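Local coordinates for protein beta-lactamase II (Erythrobacter litoralis, PDB 6V72) that probably hydrolyses beta-lactam antibiotics to substituted beta-amino acids with the help of zinc, as a periplasmic class B metallo-beta-lactamase, at residues Gly47-Leu55 against Ile222-Glu230; Tyr205-Phe216 against Arg232-Glu243. All coordinates share one frame; numbering follows the deposited sequence.

Interaction 1: residues Gly47-Leu55 against Ile222-Glu230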
loop_
_atom_site.group_PDB
_atom_site.type_symbol
_atom_site.label_atom_id
_atom_site.label_comp_id
_atom_site.label_asym_id
_atom_site.label_seq_id
_atom_site.Cartn_x
_atom_site.Cartn_y
_atom_site.Cartn_z
ATOM N N GLY A 47 -7.459 11.787 -8.434
ATOM C CA GLY A 47 -7.401 11.231 -9.764
ATOM C C GLY A 47 -8.297 10.017 -9.873
ATOM O O GLY A 47 -8.512 9.298 -8.895
ATOM N N PRO A 48 -8.845 9.765 -11.061
ATOM C CA PRO A 48 -9.796 8.648 -11.210
ATOM C C PRO A 48 -9.086 7.300 -11.188
ATOM O O PRO A 48 -8.127 7.080 -11.928
ATOM C CB PRO A 48 -10.449 8.916 -12.574
ATOM C CG PRO A 48 -9.405 9.698 -13.338
ATOM C CD PRO A 48 -8.693 10.544 -12.306
ATOM N N ILE A 49 -9.580 6.399 -10.349
ATOM C CA ILE A 49 -9.047 5.046 -10.197
ATOM C C ILE A 49 -10.035 4.078 -10.834
ATOM O O ILE A 49 -11.232 4.144 -10.529
ATOM C CB ILE A 49 -8.821 4.680 -8.718
ATOM C CG1 ILE A 49 -7.866 5.676 -8.053
ATOM C CG2 ILE A 49 -8.301 3.242 -8.585
ATOM C CD1 ILE A 49 -7.248 5.153 -6.774
ATOM N N PRO A 50 -9.591 3.176 -11.702
ATOM C CA PRO A 50 -10.529 2.244 -12.328
ATOM C C PRO A 50 -10.878 1.072 -11.427
ATOM O O PRO A 50 -10.077 0.617 -10.610
ATOM C CB PRO A 50 -9.760 1.750 -13.561
ATOM C CG PRO A 50 -8.299 1.795 -13.088
ATOM C CD PRO A 50 -8.210 3.019 -12.211
ATOM N N SER A 51 -12.110 0.590 -11.592
ATOM C CA SER A 51 -12.515 -0.721 -11.112
ATOM C C SER A 51 -13.080 -1.485 -12.297
ATOM O O SER A 51 -13.924 -0.945 -13.032
ATOM C CB SER A 51 -13.548 -0.624 -9.970
ATOM O OG SER A 51 -13.832 -1.921 -9.453
ATOM N N ASN A 52 -12.569 -2.706 -12.516
ATOM C CA ASN A 52 -12.956 -3.558 -13.637
ATOM C C ASN A 52 -13.706 -4.793 -13.158
ATOM O O ASN A 52 -13.318 -5.413 -12.165
ATOM C CB ASN A 52 -11.746 -4.077 -14.422
ATOM C CG ASN A 52 -10.788 -2.996 -14.836
ATOM O OD1 ASN A 52 -9.559 -3.136 -14.654
ATOM N ND2 ASN A 52 -11.297 -1.943 -15.402
ATOM N N GLY A 53 -14.708 -5.193 -13.926
ATOM C CA GLY A 53 -15.328 -6.486 -13.765
ATOM C C GLY A 53 -15.721 -7.044 -15.119
ATOM O O GLY A 53 -15.300 -6.499 -16.146
ATOM N N LEU A 54 -16.513 -8.120 -15.156
ATOM C CA LEU A 54 -16.851 -8.763 -16.422
ATOM C C LEU A 54 -18.354 -8.882 -16.579
ATOM O O LEU A 54 -19.102 -8.902 -15.603
ATOM C CB LEU A 54 -16.247 -10.178 -16.546
ATOM C CG LEU A 54 -14.738 -10.334 -16.328
ATOM C CD1 LEU A 54 -14.344 -11.800 -16.383
ATOM C CD2 LEU A 54 -14.001 -9.526 -17.371
ATOM N N LEU A 55 -18.780 -8.944 -17.838
ATOM C CA LEU A 55 -20.148 -9.285 -18.193
ATOM C C LEU A 55 -20.048 -10.350 -19.276
ATOM O O LEU A 55 -19.481 -10.095 -20.345
ATOM C CB LEU A 55 -20.903 -8.034 -18.660
ATOM C CG LEU A 55 -22.394 -8.099 -18.871
ATOM C CD1 LEU A 55 -23.168 -8.295 -17.568
ATOM C CD2 LEU A 55 -22.797 -6.784 -19.533
ATOM N N ILE A 222 -4.816 -11.942 -18.918
ATOM C CA ILE A 222 -5.044 -11.822 -17.488
ATOM C C ILE A 222 -5.696 -10.473 -17.219
ATOM O O ILE A 222 -5.142 -9.421 -17.552
ATOM C CB ILE A 222 -3.746 -11.978 -16.683
ATOM C CG1 ILE A 222 -3.044 -13.284 -17.059
ATOM C CG2 ILE A 222 -4.058 -11.895 -15.162
ATOM C CD1 ILE A 222 -3.901 -14.536 -16.863
ATOM N N ALA A 223 -6.884 -10.509 -16.636
ATOM C CA ALA A 223 -7.652 -9.336 -16.266
ATOM C C ALA A 223 -7.666 -9.213 -14.750
ATOM O O ALA A 223 -7.480 -10.202 -14.043
ATOM C CB ALA A 223 -9.076 -9.470 -16.792
HETATM N N MSE A 224 -7.876 -7.993 -14.256
HETATM C CA MSE A 224 -7.830 -7.756 -12.811
HETATM C C MSE A 224 -8.612 -6.519 -12.416
HETATM O O MSE A 224 -9.071 -5.784 -13.292
HETATM C CB MSE A 224 -6.376 -7.660 -12.325
HETATM C CG MSE A 224 -5.642 -6.405 -12.798
HETATM SE SE MSE A 224 -3.760 -6.781 -13.149
HETATM C CE MSE A 224 -4.010 -7.505 -14.957
ATOM N N SER A 225 -8.775 -6.286 -11.104
ATOM C CA SER A 225 -9.751 -5.292 -10.652
ATOM C C SER A 225 -9.316 -3.861 -10.923
ATOM O O SER A 225 -10.166 -3.015 -11.207
ATOM C CB SER A 225 -10.052 -5.458 -9.166
ATOM O OG SER A 225 -10.819 -6.637 -8.943
ATOM N N HIS A 226 -8.022 -3.548 -10.857
ATOM C CA HIS A 226 -7.666 -2.134 -10.858
ATOM C C HIS A 226 -6.605 -1.767 -11.888
ATOM O O HIS A 226 -5.985 -0.697 -11.784
ATOM C CB HIS A 226 -7.258 -1.717 -9.448
ATOM C CG HIS A 226 -8.372 -1.854 -8.464
ATOM N ND1 HIS A 226 -9.527 -1.106 -8.551
ATOM C CD2 HIS A 226 -8.537 -2.682 -7.407
ATOM C CE1 HIS A 226 -10.343 -1.445 -7.566
ATOM N NE2 HIS A 226 -9.765 -2.400 -6.860
ATOM N N SER A 227 -6.379 -2.621 -12.877
ATOM C CA SER A 227 -5.460 -2.360 -13.971
ATOM C C SER A 227 -6.045 -2.975 -15.235
ATOM O O SER A 227 -6.852 -3.901 -15.159
ATOM C CB SER A 227 -4.066 -2.946 -13.695
ATOM O OG SER A 227 -3.441 -2.294 -12.609
ATOM N N PRO A 228 -5.670 -2.468 -16.404
ATOM C CA PRO A 228 -6.199 -3.038 -17.665
ATOM C C PRO A 228 -5.636 -4.420 -17.958
ATOM O O PRO A 228 -4.607 -4.829 -17.395
ATOM C CB PRO A 228 -5.763 -2.014 -18.728
ATOM C CG PRO A 228 -4.761 -1.163 -18.079
ATOM C CD PRO A 228 -4.952 -1.203 -16.612
ATOM N N PRO A 229 -6.292 -5.182 -18.834
ATOM C CA PRO A 229 -5.839 -6.550 -19.107
ATOM C C PRO A 229 -4.469 -6.568 -19.756
ATOM O O PRO A 229 -4.101 -5.684 -20.536
ATOM C CB PRO A 229 -6.888 -7.109 -20.074
ATOM C CG PRO A 229 -7.985 -6.136 -20.114
ATOM C CD PRO A 229 -7.516 -4.832 -19.569
ATOM N N GLU A 230 -3.731 -7.625 -19.460
ATOM C CA GLU A 230 -2.423 -7.805 -20.064
ATOM C C GLU A 230 -2.143 -9.298 -20.094
ATOM O O GLU A 230 -3.072 -10.111 -20.059
ATOM C CB GLU A 230 -1.376 -6.980 -19.301
ATOM C CG GLU A 230 -1.180 -7.406 -17.859
ATOM C CD GLU A 230 -0.011 -6.678 -17.218
ATOM O OE1 GLU A 230 1.150 -6.988 -17.560
ATOM O OE2 GLU A 230 -0.258 -5.784 -16.386
HETATM O O HOH W 1 -13.374 -6.203 -9.522
#
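His226 meets the strand of Gly47-Leu55 through one nitrogen of its ring: ND1 donates to Pro50 O at 2.7 Å, nearly straight (172° at the hydrogen). The acceptor lies in the ring plane and the donor in the carbonyl plane, so the bond fixes the rotation of the imidazole as well as its place. With CG beside the backbone N (chi1 -63°), the ring swings back to the strand although CB is directed away from it. Proline suits the neighbouring position because it has no N-H to offer, while its carbonyl remains available to the histidine; its CG also rests 3.6 Å from His226 O. A histidine is apt because one nitrogen can be anchored while the other is left to bind zinc, as in other class B enzymes of this fold: His226 has been seen as a zinc ligand in this protein, though no zinc is bound to this chain. Pro50 O would thus act as a second-shell group orienting a first-shell ligand when zinc is bound.

Beside it, Ser225 O accepts from Asn52 N at 2.8 Å, and Ser51 CA adds a CH···O contact to the same oxygen at 3.3 Å. Ser225 OG donates to a water that in turn donates to Asn52 O, giving both groups a partner. The buried side chain of Asn52 reaches into the turn beside the carbonyls of Met224, a selenomethionine, and Ser227; a short amide-bearing residue fits this polar niche.

The strand bonds to 34-41 through Ile49, Ser51, Gly53 and Leu55 and to 61-65 through Leu54, whereas 222-223 borders 179-181 in the other sheet. The contact therefore bridges the two sheets of the metallo-beta-lactamase alpha-beta/beta-alpha sandwich, with Cys184 next to His226.

Interaction 2: residues Tyr205-Phe216 against Arg232-Glu243. With CA (calcium ion), chain B.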
loop_
_atom_site.group_PDB
_atom_site.type_symbol
_atom_site.label_atom_id
_atom_site.label_comp_id
_atom_site.label_asym_id
_atom_site.label_seq_id
_atom_site.Cartn_x
_atom_site.Cartn_y
_atom_site.Cartn_z
ATOM N N TYR A 205 -0.057 -15.103 0.662
ATOM C CA TYR A 205 -0.302 -14.414 -0.605
ATOM C C TYR A 205 0.454 -15.071 -1.755
ATOM O O TYR A 205 -0.125 -15.355 -2.815
ATOM C CB TYR A 205 0.084 -12.939 -0.459
ATOM C CG TYR A 205 -0.591 -11.955 -1.399
ATOM C CD1 TYR A 205 -0.590 -12.140 -2.778
ATOM C CD2 TYR A 205 -1.188 -10.807 -0.892
ATOM C CE1 TYR A 205 -1.173 -11.214 -3.619
ATOM C CE2 TYR A 205 -1.789 -9.889 -1.710
ATOM C CZ TYR A 205 -1.794 -10.095 -3.073
ATOM O OH TYR A 205 -2.405 -9.144 -3.875
ATOM N N ALA A 206 1.747 -15.335 -1.575
ATOM C CA ALA A 206 2.515 -15.866 -2.694
ATOM C C ALA A 206 2.008 -17.240 -3.135
ATOM O O ALA A 206 1.872 -17.496 -4.337
ATOM C CB ALA A 206 4.000 -15.941 -2.316
ATOM N N GLN A 207 1.721 -18.138 -2.187
ATOM C CA GLN A 207 1.217 -19.443 -2.589
ATOM C C GLN A 207 -0.155 -19.328 -3.240
ATOM O O GLN A 207 -0.460 -20.067 -4.176
ATOM C CB GLN A 207 1.151 -20.397 -1.395
ATOM C CG GLN A 207 0.758 -21.815 -1.789
ATOM C CD GLN A 207 1.721 -22.424 -2.812
ATOM O OE1 GLN A 207 2.959 -22.308 -2.692
ATOM N NE2 GLN A 207 1.165 -23.070 -3.818
ATOM N N SER A 208 -1.000 -18.415 -2.758
ATOM C CA SER A 208 -2.298 -18.243 -3.407
ATOM C C SER A 208 -2.138 -17.763 -4.838
ATOM O O SER A 208 -2.880 -18.192 -5.730
ATOM C CB SER A 208 -3.172 -17.283 -2.600
ATOM O OG SER A 208 -3.332 -17.776 -1.262
ATOM N N VAL A 209 -1.163 -16.895 -5.097
ATOM C CA VAL A 209 -0.923 -16.500 -6.483
ATOM C C VAL A 209 -0.440 -17.697 -7.302
ATOM O O VAL A 209 -0.867 -17.894 -8.442
ATOM C CB VAL A 209 0.071 -15.321 -6.546
ATOM C CG1 VAL A 209 0.455 -14.996 -7.996
ATOM C CG2 VAL A 209 -0.536 -14.092 -5.909
ATOM N N ARG A 210 0.442 -18.530 -6.733
ATOM C CA ARG A 210 0.871 -19.721 -7.457
ATOM C C ARG A 210 -0.306 -20.631 -7.749
ATOM O O ARG A 210 -0.360 -21.269 -8.809
ATOM C CB ARG A 210 1.913 -20.497 -6.655
ATOM C CG ARG A 210 3.226 -19.752 -6.404
ATOM C CD ARG A 210 4.255 -20.705 -5.764
ATOM N NE ARG A 210 5.413 -19.932 -5.324
ATOM C CZ ARG A 210 5.644 -19.557 -4.069
ATOM N NH1 ARG A 210 4.841 -19.955 -3.084
ATOM N NH2 ARG A 210 6.694 -18.788 -3.799
ATOM N N ASN A 211 -1.231 -20.754 -6.785
ATOM C CA ASN A 211 -2.407 -21.602 -6.977
ATOM C C ASN A 211 -3.270 -21.091 -8.127
ATOM O O ASN A 211 -3.730 -21.868 -8.962
ATOM C CB ASN A 211 -3.222 -21.645 -5.686
ATOM C CG ASN A 211 -2.513 -22.412 -4.569
ATOM O OD1 ASN A 211 -1.591 -23.202 -4.818
ATOM N ND2 ASN A 211 -2.962 -22.206 -3.345
ATOM N N PHE A 212 -3.504 -19.776 -8.169
ATOM C CA PHE A 212 -4.240 -19.163 -9.282
ATOM C C PHE A 212 -3.556 -19.438 -10.617
ATOM O O PHE A 212 -4.213 -19.808 -11.601
ATOM C CB PHE A 212 -4.368 -17.652 -9.035
ATOM C CG PHE A 212 -4.898 -16.863 -10.212
ATOM C CD1 PHE A 212 -6.239 -16.918 -10.560
ATOM C CD2 PHE A 212 -4.056 -16.044 -10.948
ATOM C CE1 PHE A 212 -6.728 -16.166 -11.635
ATOM C CE2 PHE A 212 -4.533 -15.290 -12.022
ATOM C CZ PHE A 212 -5.875 -15.357 -12.364
ATOM N N ALA A 213 -2.233 -19.240 -10.671
ATOM C CA ALA A 213 -1.498 -19.467 -11.918
ATOM C C ALA A 213 -1.639 -20.910 -12.388
ATOM O O ALA A 213 -1.735 -21.170 -13.593
ATOM C CB ALA A 213 -0.025 -19.114 -11.723
ATOM N N ALA A 214 -1.661 -21.862 -11.449
ATOM C CA ALA A 214 -1.778 -23.273 -11.800
ATOM C C ALA A 214 -3.206 -23.678 -12.123
ATOM O O ALA A 214 -3.414 -24.643 -12.867
ATOM C CB ALA A 214 -1.258 -24.143 -10.651
ATOM N N ALA A 215 -4.185 -22.978 -11.549
ATOM C CA ALA A 215 -5.586 -23.252 -11.840
ATOM C C ALA A 215 -5.937 -22.873 -13.268
ATOM O O ALA A 215 -6.773 -23.530 -13.911
ATOM C CB ALA A 215 -6.474 -22.477 -10.860
ATOM N N PHE A 216 -5.336 -21.790 -13.768
ATOM C CA PHE A 216 -5.573 -21.289 -15.120
ATOM C C PHE A 216 -4.231 -21.200 -15.829
ATOM O O PHE A 216 -3.727 -20.100 -16.091
ATOM C CB PHE A 216 -6.280 -19.935 -15.081
ATOM C CG PHE A 216 -7.589 -19.976 -14.335
ATOM C CD1 PHE A 216 -8.672 -20.675 -14.853
ATOM C CD2 PHE A 216 -7.725 -19.349 -13.099
ATOM C CE1 PHE A 216 -9.872 -20.749 -14.165
ATOM C CE2 PHE A 216 -8.916 -19.408 -12.404
ATOM C CZ PHE A 216 -9.994 -20.115 -12.937
ATOM N N ARG A 232 0.590 -12.740 -18.869
ATOM C CA ARG A 232 0.906 -13.399 -17.608
ATOM C C ARG A 232 2.007 -12.699 -16.821
ATOM O O ARG A 232 2.260 -13.088 -15.676
ATOM C CB ARG A 232 1.255 -14.866 -17.857
ATOM C CG ARG A 232 0.085 -15.659 -18.416
ATOM C CD ARG A 232 0.347 -17.149 -18.457
ATOM N NE ARG A 232 0.357 -17.842 -17.168
ATOM C CZ ARG A 232 -0.708 -18.414 -16.622
ATOM N NH1 ARG A 232 -0.597 -19.074 -15.468
ATOM N NH2 ARG A 232 -1.894 -18.316 -17.221
ATOM N N LYS A 233 2.660 -11.676 -17.383
ATOM C CA LYS A 233 3.578 -10.879 -16.575
ATOM C C LYS A 233 2.900 -10.318 -15.329
ATOM O O LYS A 233 3.559 -10.135 -14.302
ATOM C CB LYS A 233 4.183 -9.741 -17.399
ATOM C CG LYS A 233 5.394 -9.107 -16.698
ATOM C CD LYS A 233 5.867 -7.828 -17.360
ATOM C CE LYS A 233 7.303 -7.517 -16.956
ATOM N NZ LYS A 233 7.853 -6.355 -17.706
ATOM N N ALA A 234 1.587 -10.057 -15.380
ATOM C CA ALA A 234 0.889 -9.595 -14.184
ATOM C C ALA A 234 0.966 -10.631 -13.071
ATOM O O ALA A 234 1.144 -10.279 -11.897
ATOM C CB ALA A 234 -0.582 -9.290 -14.509
ATOM N N ILE A 235 0.846 -11.916 -13.421
ATOM C CA ILE A 235 0.995 -12.972 -12.421
ATOM C C ILE A 235 2.425 -13.017 -11.912
ATOM O O ILE A 235 2.671 -13.131 -10.703
ATOM C CB ILE A 235 0.586 -14.333 -13.008
ATOM C CG1 ILE A 235 -0.876 -14.327 -13.452
ATOM C CG2 ILE A 235 0.827 -15.438 -12.005
ATOM C CD1 ILE A 235 -1.266 -15.638 -14.158
ATOM N N GLU A 236 3.392 -12.950 -12.833
ATOM C CA GLU A 236 4.803 -13.041 -12.460
ATOM C C GLU A 236 5.196 -11.923 -11.506
ATOM O O GLU A 236 5.874 -12.164 -10.496
ATOM C CB GLU A 236 5.677 -13.000 -13.712
ATOM C CG GLU A 236 7.172 -13.013 -13.421
ATOM C CD GLU A 236 8.019 -12.688 -14.645
ATOM O OE1 GLU A 236 7.940 -13.437 -15.644
ATOM O OE2 GLU A 236 8.758 -11.675 -14.610
ATOM N N ARG A 237 4.790 -10.688 -11.819
ATOM C CA ARG A 237 5.139 -9.573 -10.955
ATOM C C ARG A 237 4.415 -9.667 -9.626
ATOM O O ARG A 237 5.021 -9.426 -8.583
ATOM C CB ARG A 237 4.836 -8.237 -11.637
ATOM C CG ARG A 237 5.068 -7.017 -10.760
ATOM C CD ARG A 237 6.516 -6.874 -10.292
ATOM N NE ARG A 237 7.490 -6.905 -11.378
ATOM C CZ ARG A 237 7.877 -5.832 -12.074
ATOM N NH1 ARG A 237 8.784 -5.951 -13.050
ATOM N NH2 ARG A 237 7.352 -4.634 -11.805
ATOM N N THR A 238 3.111 -9.981 -9.641
ATOM C CA THR A 238 2.391 -10.111 -8.381
ATOM C C THR A 238 3.043 -11.156 -7.481
ATOM O O THR A 238 3.213 -10.927 -6.279
ATOM C CB THR A 238 0.920 -10.462 -8.633
ATOM O OG1 THR A 238 0.341 -9.429 -9.451
ATOM C CG2 THR A 238 0.166 -10.581 -7.280
ATOM N N LEU A 239 3.419 -12.301 -8.057
ATOM C CA LEU A 239 4.089 -13.352 -7.300
ATOM C C LEU A 239 5.409 -12.853 -6.719
ATOM O O LEU A 239 5.711 -13.080 -5.539
ATOM C CB LEU A 239 4.340 -14.554 -8.220
ATOM C CG LEU A 239 4.994 -15.757 -7.557
ATOM C CD1 LEU A 239 4.256 -16.157 -6.255
ATOM C CD2 LEU A 239 5.027 -16.899 -8.543
ATOM N N ASP A 240 6.209 -12.170 -7.538
ATOM C CA ASP A 240 7.479 -11.650 -7.033
ATOM C C ASP A 240 7.250 -10.707 -5.854
ATOM O O ASP A 240 7.967 -10.765 -4.843
ATOM C CB ASP A 240 8.230 -10.912 -8.139
ATOM C CG ASP A 240 9.269 -11.782 -8.864
ATOM O OD1 ASP A 240 9.793 -12.764 -8.272
ATOM O OD2 ASP A 240 9.584 -11.451 -10.027
ATOM N N LEU A 241 6.269 -9.809 -5.971
ATOM C CA LEU A 241 5.994 -8.893 -4.867
ATOM C C LEU A 241 5.529 -9.652 -3.632
ATOM O O LEU A 241 5.929 -9.331 -2.504
ATOM C CB LEU A 241 4.936 -7.865 -5.277
ATOM C CG LEU A 241 5.369 -6.869 -6.341
ATOM C CD1 LEU A 241 4.153 -6.080 -6.830
ATOM C CD2 LEU A 241 6.449 -5.932 -5.769
ATOM N N ALA A 242 4.663 -10.651 -3.829
ATOM C CA ALA A 242 4.137 -11.414 -2.700
ATOM C C ALA A 242 5.230 -12.217 -2.006
ATOM O O ALA A 242 5.163 -12.426 -0.784
ATOM C CB ALA A 242 3.009 -12.335 -3.181
ATOM N N GLU A 243 6.245 -12.665 -2.758
ATOM C CA GLU A 243 7.339 -13.419 -2.148
ATOM C C GLU A 243 8.197 -12.564 -1.231
ATOM O O GLU A 243 8.936 -13.117 -0.406
ATOM C CB GLU A 243 8.218 -14.045 -3.232
ATOM C CG GLU A 243 7.543 -15.213 -3.934
ATOM C CD GLU A 243 8.237 -15.652 -5.239
ATOM O OE1 GLU A 243 8.971 -14.840 -5.876
ATOM O OE2 GLU A 243 8.031 -16.825 -5.634
HETATM CA CA CA B . 10.943 -13.798 -6.526
HETATM O O HOH W 2 3.435 -14.344 0.668
HETATM O O HOH W 3 7.311 -19.478 -7.306
HETATM O O HOH W 4 10.384 -11.865 -5.179
#
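Arg210 runs across Leu239 to reach Glu243 at the far end of the neighbouring helix. Its CB leaves the helix flank, and CG, placed beside the backbone N (chi1 -64°), rests 3.7 Å from Leu239 CD1. From CG to NE the chain is extended. NE donates to a water that also binds Glu243 OE2, and Leu239 CD1 lies over one face of the guanidinium. At the tip, NH1 donates to Gln207 OE1, while NH2 forms a salt bridge with Glu243 OE2 at 3.0 Å, taking the carboxylate's anti lone pair with the two planes 39° apart. Glutamate suits this end because its other oxygen, OE1, binds calcium at 2.3 Å together with Asp240 OD1.

Helices 205-215 and 233-243 pack antiparallel, their axes 8.3 Å apart at an angle of 158°, on the outer side of the smaller sheet of the alpha-beta/beta-alpha sandwich. Small residues permit the closeness: Ala242 CB sits 3.6 Å from Ala206 CA and also touches the Tyr205 ring, whose hydroxyl is bonded to Met185. Further along, Val209 places its two methyls on Leu239 and Thr238, whose OG1 turns back to Ala234 O. Branched Ile235 divides its contacts, CG2 against Ala213 CB and CD1 against Phe212 CE2.

At the opposite end Arg232, bent at chi3, lays its guanidinium over Ile235 CD1. Its NH2 donates to Phe216 O at 2.8 Å, in the carbonyl plane, and NH1 adds a weak bond to Ala213 O, occupying carbonyls where helix 205-215 ends.

In the fold
Interaction 1 lies near the middle of the molecule, about 8 Å from its centre, and is partly buried; interaction 2 lies about 16 Å out, yet its apolar middle is buried, with the calcium site at its outer end. The first relies on backbone carbonyls and polar side chains beside the zinc-binding residues, the second on methyl packing flanked by charged groups. Their centres are about 17 Å apart, but they share one run of chain: helix 205-215, strand 221-223 and helix 233-243 follow in order. Ile222 CD1 packs on Ile235 CD1, and Met224 CE on Ala234 CB, joining the last strand of the smaller sheet and the turn after it to helix 233-243.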